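Local coordinates for Tol-Pal system protein TolB (Acinetobacter baumannii, PDB 7MX5), which probably works as the periplasmic component of the Tol-Pal system, which helps keep the outer membrane intact and draw it inward during cell division, at residues A181-Y186 against L198-T203; P175-D180 against E394-P399. All blocks are in the same frame, centred on the assembly; numbering follows the deposited sequence.

Contact 1. Residues A181-Y186 against L198-T203; sequences AKKIAY and LQDLST
Strands 183-186 and 198-200 run antiparallel, their axes 4.7 Å apart at closest and 153° between N-to-C directions. I184 and Q199 form the hydrogen-bonded pair: I184 N donates to Q199 O at 3.0 Å, and Q199 N to I184 O at 2.8 Å. K183-D200 and A185-L198 are the flanking non-hydrogen-bonded pairs. Beyond the ladder, L201 N donates to K182 O.

On the face of I184 and Q199, the phenol of Y186 donates through OH to Q199 OE1 at 2.7 Å, with OH almost in line with the amide C=O. Ring and amide planes lie 65° apart, and OE1 sits at the ring edge. Q199 carries CG anti to its backbone N (chi1 -172°) and bends at chi2, which brings the amide to the tyrosine. Its NE2 bonds to V165 O, so both ends of the amide are held. On the same face I184 CG2 meets L201 CD2 at 3.6 Å, the two side chains set at a slant.

On the other face, L198 CD1 packs on A185 CB, while K183 CE passes D200 OD2 at 3.4 Å and NZ makes only a long salt bridge to that oxygen. D200 OD1 accepts from S202 N (2.7 Å) and T203 N, an Asx turn and Asx motif.

With two backbone N-H groups on OD1, D200 probably fixes the turn more than its long ion pair with K183 does.

Contact 2. Residues P175-D180 against E394-P399; sequences PAWTPD and EPAWAP
P175 O takes a hydrogen bond from a water at 2.8 Å, and the same water reaches E394 O through a weak one. This bridge spans strands 175-177 and 394-397, which run nearly parallel but whose axes stay 6.8 Å apart, too far for direct backbone pairing. P175 CD packs on E394 CB at 3.8 Å, the two side chains crossing at about a right angle; the E394 carboxylate turns instead to S174 OG.

Most of the remaining contact belongs to W177. A398 CB sits over the six-membered ring of its indole, 3.5 Å from the centroid and 12° off the normal, a CH-pi contact. At the ring edge NE1 points to A396 O in a weak, bent hydrogen bond (130° at the hydrogen). With CG anti to the carbonyl carbon (chi1 -80°), the indole reaches across to the other segment, where CD1 touches A396 CB at 3.5 Å. W177 CB meets P399 CD at 3.5 Å, the two side chains set obliquely.

The two strands belong to different four-stranded antiparallel sheets, 172-177 being an edge strand of one and 391-397 of the other. Such side-chain packing between sheets, at what are probably the innermost strands of the two blades, is typical of a beta-propeller, consistent with the WD40-like repeats of this protein.

In the fold
From the N terminus the chain first reaches 175-180, the end of strand 172-177, and turns directly into 181-186. Contact 1 then closes a short loop, with 11 residues between its segments, as the hairpin of strands 183-188 and 195-200. Contact 2 closes only after 213 intervening residues, when 394-399 returns near the C terminus, so contact 1 is nested inside it. Their centres lie 10 Å apart, and strands 172-177 and 183-188 are neighbours in one sheet, probably bonded through A185 O to A176 N. L201 also packs on W177. Contact 1 pairs the two middle strands of one blade, while contact 2 joins that blade's 172-177 edge to the sheet containing strands 135-141 and 391-397.

Contact 1. Residues A181-Y186 against L198-T203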
ATOM      1  N   ALA A 181      -0.453   8.011   9.921  1.00 38.72           N
ATOM      2  CA  ALA A 181      -1.598   7.185   9.538  1.00 41.90           C
ATOM      3  C   ALA A 181      -2.754   7.273  10.530  1.00 33.13           C
ATOM      4  O   ALA A 181      -3.597   6.373  10.580  1.00 47.75           O
ATOM      5  CB  ALA A 181      -1.185   5.721   9.342  1.00 33.38           C
ATOM      6  N   LYS A 182      -2.817   8.342  11.324  1.00 38.76           N
ATOM      7  CA  LYS A 182      -3.941   8.536  12.232  1.00 44.57           C
ATOM      8  C   LYS A 182      -5.110   9.241  11.565  1.00 42.64           C
ATOM      9  O   LYS A 182      -6.260   9.040  11.971  1.00 42.46           O
ATOM     10  CB  LYS A 182      -3.502   9.338  13.461  1.00 40.99           C
ATOM     11  CG  LYS A 182      -3.147   8.488  14.668  1.00 54.41           C
ATOM     12  CD  LYS A 182      -1.862   8.973  15.318  1.00 62.79           C
ATOM     13  CE  LYS A 182      -1.515   8.146  16.543  1.00 54.99           C
ATOM     14  NZ  LYS A 182      -0.737   8.935  17.538  1.00 67.11           N
ATOM     15  N   LYS A 183      -4.842  10.061  10.554  1.00 40.86           N
ATOM     16  CA  LYS A 183      -5.876  10.782   9.831  1.00 40.33           C
ATOM     17  C   LYS A 183      -5.738  10.496   8.343  1.00 42.67           C
ATOM     18  O   LYS A 183      -4.671  10.113   7.856  1.00 41.27           O
ATOM     19  CB  LYS A 183      -5.793  12.293  10.087  1.00 37.60           C
ATOM     20  CG  LYS A 183      -6.000  12.685  11.541  1.00 43.22           C
ATOM     21  CD  LYS A 183      -6.182  14.185  11.688  1.00 45.24           C
ATOM     22  CE  LYS A 183      -6.649  14.548  13.089  1.00 62.41           C
ATOM     23  NZ  LYS A 183      -5.506  14.743  14.023  1.00 61.79           N
ATOM     24  N   ILE A 184      -6.840  10.680   7.622  1.00 33.50           N
ATOM     25  CA  ILE A 184      -6.864  10.515   6.176  1.00 39.49           C
ATOM     26  C   ILE A 184      -7.499  11.753   5.559  1.00 42.31           C
ATOM     27  O   ILE A 184      -8.419  12.345   6.135  1.00 40.50           O
ATOM     28  CB  ILE A 184      -7.619   9.235   5.753  1.00 41.46           C
ATOM     29  CG1 ILE A 184      -7.473   9.001   4.249  1.00 39.98           C
ATOM     30  CG2 ILE A 184      -9.089   9.312   6.144  1.00 45.31           C
ATOM     31  CD1 ILE A 184      -7.107   7.588   3.889  1.00 37.32           C
ATOM     32  N   ALA A 185      -6.986  12.158   4.402  1.00 32.85           N
ATOM     33  CA  ALA A 185      -7.525  13.281   3.656  1.00 32.16           C
ATOM     34  C   ALA A 185      -8.037  12.801   2.307  1.00 40.99           C
ATOM     35  O   ALA A 185      -7.635  11.750   1.801  1.00 34.57           O
ATOM     36  CB  ALA A 185      -6.479  14.382   3.456  1.00 29.07           C
ATOM     37  N   TYR A 186      -8.930  13.595   1.723  1.00 34.48           N
ATOM     38  CA  TYR A 186      -9.560  13.233   0.463  1.00 37.54           C
ATOM     39  C   TYR A 186     -10.213  14.471  -0.131  1.00 36.04           C
ATOM     40  O   TYR A 186     -10.467  15.457   0.565  1.00 30.97           O
ATOM     41  CB  TYR A 186     -10.593  12.119   0.655  1.00 38.61           C
ATOM     42  CG  TYR A 186     -11.619  12.422   1.725  1.00 41.12           C
ATOM     43  CD1 TYR A 186     -12.802  13.078   1.414  1.00 38.70           C
ATOM     44  CD2 TYR A 186     -11.400  12.058   3.050  1.00 38.04           C
ATOM     45  CE1 TYR A 186     -13.739  13.362   2.388  1.00 41.90           C
ATOM     46  CE2 TYR A 186     -12.333  12.335   4.030  1.00 32.62           C
ATOM     47  CZ  TYR A 186     -13.502  12.987   3.693  1.00 39.81           C
ATOM     48  OH  TYR A 186     -14.437  13.268   4.662  1.00 34.25           O
ATOM     49  N   LEU A 198     -10.042  16.649   6.070  1.00 41.19           N
ATOM     50  CA  LEU A 198      -9.089  15.923   6.904  1.00 35.66           C
ATOM     51  C   LEU A 198      -9.879  15.203   7.989  1.00 42.14           C
ATOM     52  O   LEU A 198     -10.467  15.847   8.863  1.00 47.28           O
ATOM     53  CB  LEU A 198      -8.049  16.862   7.510  1.00 29.27           C
ATOM     54  CG  LEU A 198      -6.839  16.168   8.139  1.00 50.51           C
ATOM     55  CD1 LEU A 198      -6.248  15.141   7.181  1.00 35.73           C
ATOM     56  CD2 LEU A 198      -5.788  17.185   8.555  1.00 44.59           C
ATOM     57  N   GLN A 199      -9.884  13.874   7.938  1.00 41.97           N
ATOM     58  CA  GLN A 199     -10.760  13.055   8.766  1.00 43.07           C
ATOM     59  C   GLN A 199      -9.946  12.335   9.834  1.00 38.61           C
ATOM     60  O   GLN A 199      -9.052  11.545   9.514  1.00 44.96           O
ATOM     61  CB  GLN A 199     -11.524  12.048   7.906  1.00 46.53           C
ATOM     62  CG  GLN A 199     -12.593  11.277   8.657  1.00 43.03           C
ATOM     63  CD  GLN A 199     -13.834  11.048   7.818  1.00 50.37           C
ATOM     64  OE1 GLN A 199     -14.086  11.767   6.852  1.00 47.98           O
ATOM     65  NE2 GLN A 199     -14.621  10.043   8.187  1.00 54.15           N
ATOM     66  N   ASP A 200     -10.265  12.606  11.098  1.00 46.96           N
ATOM     67  CA  ASP A 200      -9.666  11.879  12.210  1.00 51.49           C
ATOM     68  C   ASP A 200     -10.258  10.475  12.266  1.00 48.72           C
ATOM     69  O   ASP A 200     -11.461  10.311  12.481  1.00 52.86           O
ATOM     70  CB  ASP A 200      -9.916  12.629  13.518  1.00 47.36           C
ATOM     71  CG  ASP A 200      -9.146  12.049  14.694  1.00 49.05           C
ATOM     72  OD1 ASP A 200      -9.222  10.826  14.929  1.00 54.55           O
ATOM     73  OD2 ASP A 200      -8.462  12.827  15.392  1.00 68.85           O
ATOM     74  N   LEU A 201      -9.415   9.460  12.076  1.00 47.94           N
ATOM     75  CA  LEU A 201      -9.897   8.084  12.053  1.00 45.08           C
ATOM     76  C   LEU A 201     -10.215   7.532  13.437  1.00 47.53           C
ATOM     77  O   LEU A 201     -10.852   6.478  13.530  1.00 36.75           O
ATOM     78  CB  LEU A 201      -8.875   7.180  11.363  1.00 42.04           C
ATOM     79  CG  LEU A 201      -8.580   7.519   9.903  1.00 44.59           C
ATOM     80  CD1 LEU A 201      -7.350   6.772   9.421  1.00 31.39           C
ATOM     81  CD2 LEU A 201      -9.784   7.202   9.029  1.00 32.26           C
ATOM     82  N   SER A 202      -9.793   8.207  14.505  1.00 45.86           N
ATOM     83  CA  SER A 202     -10.078   7.742  15.860  1.00 58.61           C
ATOM     84  C   SER A 202     -11.455   8.206  16.326  1.00 62.84           C
ATOM     85  O   SER A 202     -12.337   7.384  16.595  1.00 54.91           O
ATOM     86  CB  SER A 202      -8.986   8.224  16.822  1.00 51.29           C
ATOM     87  OG  SER A 202      -8.929   7.410  17.979  1.00 65.12           O
ATOM     88  N   THR A 203     -11.653   9.522  16.422  1.00 62.87           N
ATOM     89  CA  THR A 203     -12.941  10.066  16.831  1.00 58.97           C
ATOM     90  C   THR A 203     -13.950  10.117  15.692  1.00 53.20           C
ATOM     91  O   THR A 203     -15.155  10.189  15.954  1.00 63.70           O
ATOM     92  CB  THR A 203     -12.764  11.474  17.407  1.00 60.64           C
ATOM     93  OG1 THR A 203     -12.607  12.411  16.334  1.00 56.41           O
ATOM     94  CG2 THR A 203     -11.538  11.534  18.307  1.00 61.53           C
TER

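Contact 2. Residues P175-D180 against E394-P399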
ATOM      1  N   PRO A 175      -7.407   9.721  -1.951  1.00 30.99           N
ATOM      2  CA  PRO A 175      -7.149   9.548  -0.514  1.00 38.46           C
ATOM      3  C   PRO A 175      -5.653   9.620  -0.237  1.00 35.76           C
ATOM      4  O   PRO A 175      -4.849   8.992  -0.930  1.00 41.70           O
ATOM      5  CB  PRO A 175      -7.718   8.158  -0.200  1.00 26.58           C
ATOM      6  CG  PRO A 175      -8.339   7.651  -1.464  1.00 37.27           C
ATOM      7  CD  PRO A 175      -7.841   8.474  -2.601  1.00 40.01           C
ATOM      8  N   ALA A 176      -5.285  10.400   0.776  1.00 32.12           N
ATOM      9  CA  ALA A 176      -3.890  10.599   1.147  1.00 33.78           C
ATOM     10  C   ALA A 176      -3.731  10.370   2.641  1.00 40.77           C
ATOM     11  O   ALA A 176      -4.505  10.904   3.441  1.00 33.95           O
ATOM     12  CB  ALA A 176      -3.408  12.003   0.771  1.00 34.45           C
ATOM     13  N   TRP A 177      -2.723   9.585   3.011  1.00 37.39           N
ATOM     14  CA  TRP A 177      -2.504   9.206   4.399  1.00 38.59           C
ATOM     15  C   TRP A 177      -1.650  10.246   5.111  1.00 34.49           C
ATOM     16  O   TRP A 177      -0.639  10.706   4.571  1.00 40.06           O
ATOM     17  CB  TRP A 177      -1.832   7.836   4.479  1.00 35.03           C
ATOM     18  CG  TRP A 177      -2.773   6.692   4.293  1.00 34.89           C
ATOM     19  CD1 TRP A 177      -2.999   5.999   3.142  1.00 28.74           C
ATOM     20  CD2 TRP A 177      -3.617   6.104   5.289  1.00 36.21           C
ATOM     21  NE1 TRP A 177      -3.933   5.014   3.358  1.00 36.12           N
ATOM     22  CE2 TRP A 177      -4.329   5.059   4.668  1.00 33.81           C
ATOM     23  CE3 TRP A 177      -3.840   6.361   6.646  1.00 37.62           C
ATOM     24  CZ2 TRP A 177      -5.247   4.269   5.357  1.00 39.13           C
ATOM     25  CZ3 TRP A 177      -4.752   5.577   7.328  1.00 35.37           C
ATOM     26  CH2 TRP A 177      -5.444   4.544   6.682  1.00 47.41           C
ATOM     27  N   THR A 178      -2.063  10.613   6.319  1.00 40.91           N
ATOM     28  CA  THR A 178      -1.250  11.476   7.154  1.00 32.96           C
ATOM     29  C   THR A 178      -0.004  10.715   7.618  1.00 38.07           C
ATOM     30  O   THR A 178      -0.026   9.484   7.713  1.00 32.17           O
ATOM     31  CB  THR A 178      -2.074  11.982   8.343  1.00 40.23           C
ATOM     32  OG1 THR A 178      -2.127  13.414   8.318  1.00 43.16           O
ATOM     33  CG2 THR A 178      -1.501  11.521   9.670  1.00 42.78           C
ATOM     34  N   PRO A 179       1.105  11.425   7.876  1.00 40.84           N
ATOM     35  CA  PRO A 179       2.388  10.738   8.138  1.00 32.69           C
ATOM     36  C   PRO A 179       2.324   9.613   9.162  1.00 42.30           C
ATOM     37  O   PRO A 179       2.958   8.571   8.956  1.00 45.03           O
ATOM     38  CB  PRO A 179       3.298  11.873   8.623  1.00 42.07           C
ATOM     39  CG  PRO A 179       2.698  13.119   8.102  1.00 39.57           C
ATOM     40  CD  PRO A 179       1.260  12.886   7.765  1.00 36.10           C
ATOM     41  N   ASP A 180       1.591   9.787  10.260  1.00 40.01           N
ATOM     42  CA  ASP A 180       1.467   8.738  11.263  1.00 41.87           C
ATOM     43  C   ASP A 180       0.227   7.873  11.062  1.00 43.86           C
ATOM     44  O   ASP A 180      -0.115   7.084  11.951  1.00 36.90           O
ATOM     45  CB  ASP A 180       1.481   9.343  12.673  1.00 41.60           C
ATOM     46  CG  ASP A 180       0.410  10.403  12.877  1.00 49.22           C
ATOM     47  OD1 ASP A 180      -0.708  10.249  12.350  1.00 40.09           O
ATOM     48  OD2 ASP A 180       0.693  11.401  13.574  1.00 51.29           O
ATOM     49  N   GLU A 394      -7.541   4.688  -7.089  1.00 33.62           N
ATOM     50  CA  GLU A 394      -6.713   5.553  -6.255  1.00 28.37           C
ATOM     51  C   GLU A 394      -6.379   4.924  -4.907  1.00 31.33           C
ATOM     52  O   GLU A 394      -6.822   5.427  -3.865  1.00 32.59           O
ATOM     53  CB  GLU A 394      -7.412   6.898  -6.052  1.00 35.50           C
ATOM     54  CG  GLU A 394      -7.073   7.933  -7.113  1.00 37.67           C
ATOM     55  CD  GLU A 394      -8.069   9.076  -7.159  1.00 43.67           C
ATOM     56  OE1 GLU A 394      -9.243   8.863  -6.786  1.00 33.06           O
ATOM     57  OE2 GLU A 394      -7.678  10.190  -7.568  1.00 39.78           O
ATOM     58  N   PRO A 395      -5.602   3.846  -4.875  1.00 27.99           N
ATOM     59  CA  PRO A 395      -5.204   3.264  -3.591  1.00 31.55           C
ATOM     60  C   PRO A 395      -4.096   4.070  -2.931  1.00 26.80           C
ATOM     61  O   PRO A 395      -3.338   4.795  -3.578  1.00 35.96           O
ATOM     62  CB  PRO A 395      -4.712   1.866  -3.978  1.00 41.19           C
ATOM     63  CG  PRO A 395      -4.185   2.043  -5.358  1.00 33.97           C
ATOM     64  CD  PRO A 395      -5.059   3.085  -6.014  1.00 32.88           C
ATOM     65  N   ALA A 396      -4.015   3.930  -1.609  1.00 31.16           N
ATOM     66  CA  ALA A 396      -2.987   4.613  -0.827  1.00 32.81           C
ATOM     67  C   ALA A 396      -2.628   3.731   0.361  1.00 37.53           C
ATOM     68  O   ALA A 396      -3.414   3.614   1.306  1.00 31.38           O
ATOM     69  CB  ALA A 396      -3.462   5.988  -0.369  1.00 27.82           C
ATOM     70  N   TRP A 397      -1.451   3.115   0.306  1.00 34.44           N
ATOM     71  CA  TRP A 397      -0.990   2.265   1.396  1.00 30.24           C
ATOM     72  C   TRP A 397      -0.618   3.117   2.603  1.00 34.51           C
ATOM     73  O   TRP A 397       0.162   4.067   2.487  1.00 32.05           O
ATOM     74  CB  TRP A 397       0.209   1.434   0.943  1.00 36.25           C
ATOM     75  CG  TRP A 397       0.307   0.083   1.589  1.00 42.53           C
ATOM     76  CD1 TRP A 397       0.218  -0.198   2.922  1.00 33.78           C
ATOM     77  CD2 TRP A 397       0.526  -1.170   0.928  1.00 33.04           C
ATOM     78  NE1 TRP A 397       0.363  -1.549   3.130  1.00 39.40           N
ATOM     79  CE2 TRP A 397       0.553  -2.168   1.922  1.00 36.20           C
ATOM     80  CE3 TRP A 397       0.698  -1.545  -0.408  1.00 32.94           C
ATOM     81  CZ2 TRP A 397       0.745  -3.515   1.623  1.00 43.39           C
ATOM     82  CZ3 TRP A 397       0.889  -2.883  -0.704  1.00 33.36           C
ATOM     83  CH2 TRP A 397       0.911  -3.851   0.308  1.00 39.76           C
ATOM     84  N   ALA A 398      -1.178   2.778   3.762  1.00 29.60           N
ATOM     85  CA  ALA A 398      -0.888   3.532   4.972  1.00 40.29           C
ATOM     86  C   ALA A 398       0.579   3.360   5.362  1.00 39.55           C
ATOM     87  O   ALA A 398       1.106   2.244   5.324  1.00 35.15           O
ATOM     88  CB  ALA A 398      -1.791   3.083   6.119  1.00 31.73           C
ATOM     89  N   PRO A 399       1.258   4.435   5.740  1.00 38.31           N
ATOM     90  CA  PRO A 399       2.682   4.354   6.073  1.00 45.02           C
ATOM     91  C   PRO A 399       2.892   3.742   7.454  1.00 46.44           C
ATOM     92  O   PRO A 399       1.949   3.412   8.172  1.00 47.72           O
ATOM     93  CB  PRO A 399       3.123   5.819   6.036  1.00 52.50           C
ATOM     94  CG  PRO A 399       1.901   6.565   6.451  1.00 44.31           C
ATOM     95  CD  PRO A 399       0.749   5.814   5.836  1.00 42.37           C
TER
HETATM   96  O   HOH W   1      -4.801   8.097  -3.616  0.50 30.91           O